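Local coordinates for protein SnoK (Streptomyces nogalater, PDB 5EPA) that acts as a non-heme iron, 2-oxoglutarate-dependent carbocyclase in the biosynthesis of the polyketide nogalamycin, at residues Gln36-Ile41 with Val204-Arg209. Numbering follows the deposited sequence.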
# COMPACT_ATOMS: atom_id res chain seq x y z
N GLN A 36 7.51 8.14 -12.58
CA GLN A 36 6.03 8.17 -12.52
C GLN A 36 5.48 8.03 -11.12
O GLN A 36 4.36 8.48 -10.87
CB GLN A 36 5.41 7.09 -13.44
CG GLN A 36 5.92 7.09 -14.87
CD GLN A 36 5.55 8.35 -15.62
OE1 GLN A 36 4.45 8.85 -15.51
NE2 GLN A 36 6.47 8.87 -16.40
N GLY A 37 6.25 7.45 -10.21
CA GLY A 37 5.81 7.29 -8.81
C GLY A 37 5.04 6.00 -8.50
O GLY A 37 4.59 5.79 -7.39
N TYR A 38 4.84 5.18 -9.51
CA TYR A 38 4.23 3.90 -9.38
C TYR A 38 4.77 3.01 -10.49
O TYR A 38 5.30 3.50 -11.49
CB TYR A 38 2.70 4.01 -9.48
CG TYR A 38 2.23 4.22 -10.90
CD1 TYR A 38 2.26 5.51 -11.49
CD2 TYR A 38 1.81 3.17 -11.68
CE1 TYR A 38 1.85 5.72 -12.81
CE2 TYR A 38 1.38 3.38 -13.00
CZ TYR A 38 1.42 4.66 -13.55
OH TYR A 38 1.03 4.85 -14.84
N VAL A 39 4.61 1.70 -10.34
CA VAL A 39 4.90 0.77 -11.42
C VAL A 39 4.21 -0.55 -11.21
O VAL A 39 4.17 -1.10 -10.11
CB VAL A 39 6.42 0.55 -11.62
CG1 VAL A 39 7.06 -0.22 -10.46
CG2 VAL A 39 6.69 -0.17 -12.93
N HIS A 40 3.69 -1.07 -12.31
CA HIS A 40 3.01 -2.36 -12.35
C HIS A 40 4.00 -3.44 -12.71
O HIS A 40 4.58 -3.43 -13.78
CB HIS A 40 1.89 -2.31 -13.41
CG HIS A 40 1.20 -3.63 -13.64
ND1 HIS A 40 0.56 -3.93 -14.82
CD2 HIS A 40 1.08 -4.73 -12.87
CE1 HIS A 40 0.07 -5.15 -14.76
NE2 HIS A 40 0.36 -5.65 -13.57
N ILE A 41 4.22 -4.38 -11.79
CA ILE A 41 5.10 -5.51 -12.05
C ILE A 41 4.28 -6.80 -12.14
O ILE A 41 3.70 -7.25 -11.17
CB ILE A 41 6.13 -5.67 -10.94
CG1 ILE A 41 6.89 -4.35 -10.73
CG2 ILE A 41 7.09 -6.79 -11.29
CD1 ILE A 41 7.69 -3.86 -11.93
N VAL A 204 -4.40 7.56 -13.88
CA VAL A 204 -4.20 6.29 -14.60
C VAL A 204 -4.75 5.12 -13.83
O VAL A 204 -4.28 4.83 -12.73
CB VAL A 204 -2.72 5.96 -14.84
CG1 VAL A 204 -2.61 4.78 -15.80
CG2 VAL A 204 -2.03 7.14 -15.48
N ALA A 205 -5.72 4.41 -14.41
CA ALA A 205 -6.26 3.22 -13.79
C ALA A 205 -5.44 2.03 -14.24
O ALA A 205 -5.17 1.87 -15.43
CB ALA A 205 -7.71 3.03 -14.19
N VAL A 206 -5.08 1.18 -13.28
CA VAL A 206 -4.17 0.07 -13.53
C VAL A 206 -4.80 -1.25 -13.10
O VAL A 206 -4.56 -1.76 -11.99
CB VAL A 206 -2.84 0.27 -12.78
CG1 VAL A 206 -1.86 -0.83 -13.14
CG2 VAL A 206 -2.21 1.61 -13.11
N PRO A 207 -5.60 -1.85 -13.97
CA PRO A 207 -6.12 -3.17 -13.65
C PRO A 207 -5.00 -4.20 -13.68
O PRO A 207 -4.03 -4.03 -14.41
CB PRO A 207 -7.12 -3.44 -14.76
CG PRO A 207 -6.67 -2.58 -15.90
CD PRO A 207 -6.16 -1.34 -15.22
N VAL A 208 -5.14 -5.24 -12.86
CA VAL A 208 -4.11 -6.26 -12.73
C VAL A 208 -4.67 -7.65 -12.56
O VAL A 208 -5.82 -7.83 -12.19
CB VAL A 208 -3.19 -5.99 -11.54
CG1 VAL A 208 -2.43 -4.69 -11.74
CG2 VAL A 208 -3.96 -5.98 -10.23
N ARG A 209 -3.82 -8.63 -12.82
CA ARG A 209 -4.14 -10.03 -12.59
C ARG A 209 -3.64 -10.49 -11.22
O ARG A 209 -2.69 -9.96 -10.70
CB ARG A 209 -3.48 -10.88 -13.68
CG ARG A 209 -3.96 -10.63 -15.14
CD ARG A 209 -5.07 -11.59 -15.33
NE ARG A 209 -5.30 -11.95 -16.72
CZ ARG A 209 -6.13 -12.92 -17.08
NH1 ARG A 209 -6.80 -13.60 -16.14
NH2 ARG A 209 -6.30 -13.21 -18.37
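His40 and Val208 make the tightest approach between strand 38-41 and residues 204-209, a CH-pi contact. Its evidence is that Val208 CG1 stands 3.8 Å from the centroid of the His40 ring, 25° off the ring normal, over one face and displaced toward the NE2 rim, where CG1 to NE2 is 3.5 Å. The imidazole arrives there because His40 CG is anti to the backbone N (chi1 174°), which carries the ring out to the Val208 methyl, the two side chains running past each other in opposite directions. The base of the same histidine packs on Val206, whose CG1 lies 4.0 Å from His40 CB. The other branch of Val206, CG2, meets Tyr38 CE2 at 4.0 Å, so one valine bridges two side chains two residues apart on the edge strand. Further along, Tyr38 OH reaches the isopropyl group of Val204, 3.8 Å from CG1 and nearly as close to CG2, the two side chains crossing at about a right angle. No hydrogen bond links the segments. Their short strands run roughly parallel (26°) with axes 9.6 Å apart, a spacing consistent with side-chain packing between different sheets: 38-41 is an outermost strand of the larger sheet and 204-206 of the smaller, in the double-stranded beta-helix expected for this cupin-clan dioxygenase. Asp212 OD2 accepts hydrogen bonds from both His40 NE2 and Arg209 N, which ties the imidazole to the backbone beyond Val208. Replacing His40 with alanine is likely to take from Val208 CG1 the ring face it rests on and leave Asp212 without its imidazole partner. Tyr38 also stacks on Tyr166 and touches His216, a 2-oxoglutarate-binding residue, while Val208 touches Trp151, another. The chemistry thus implies a mostly apolar seam, with His40 NE2 satisfied by Asp212, that probably backs two cosubstrate-pocket residues without reaching 2-oxoglutarate itself.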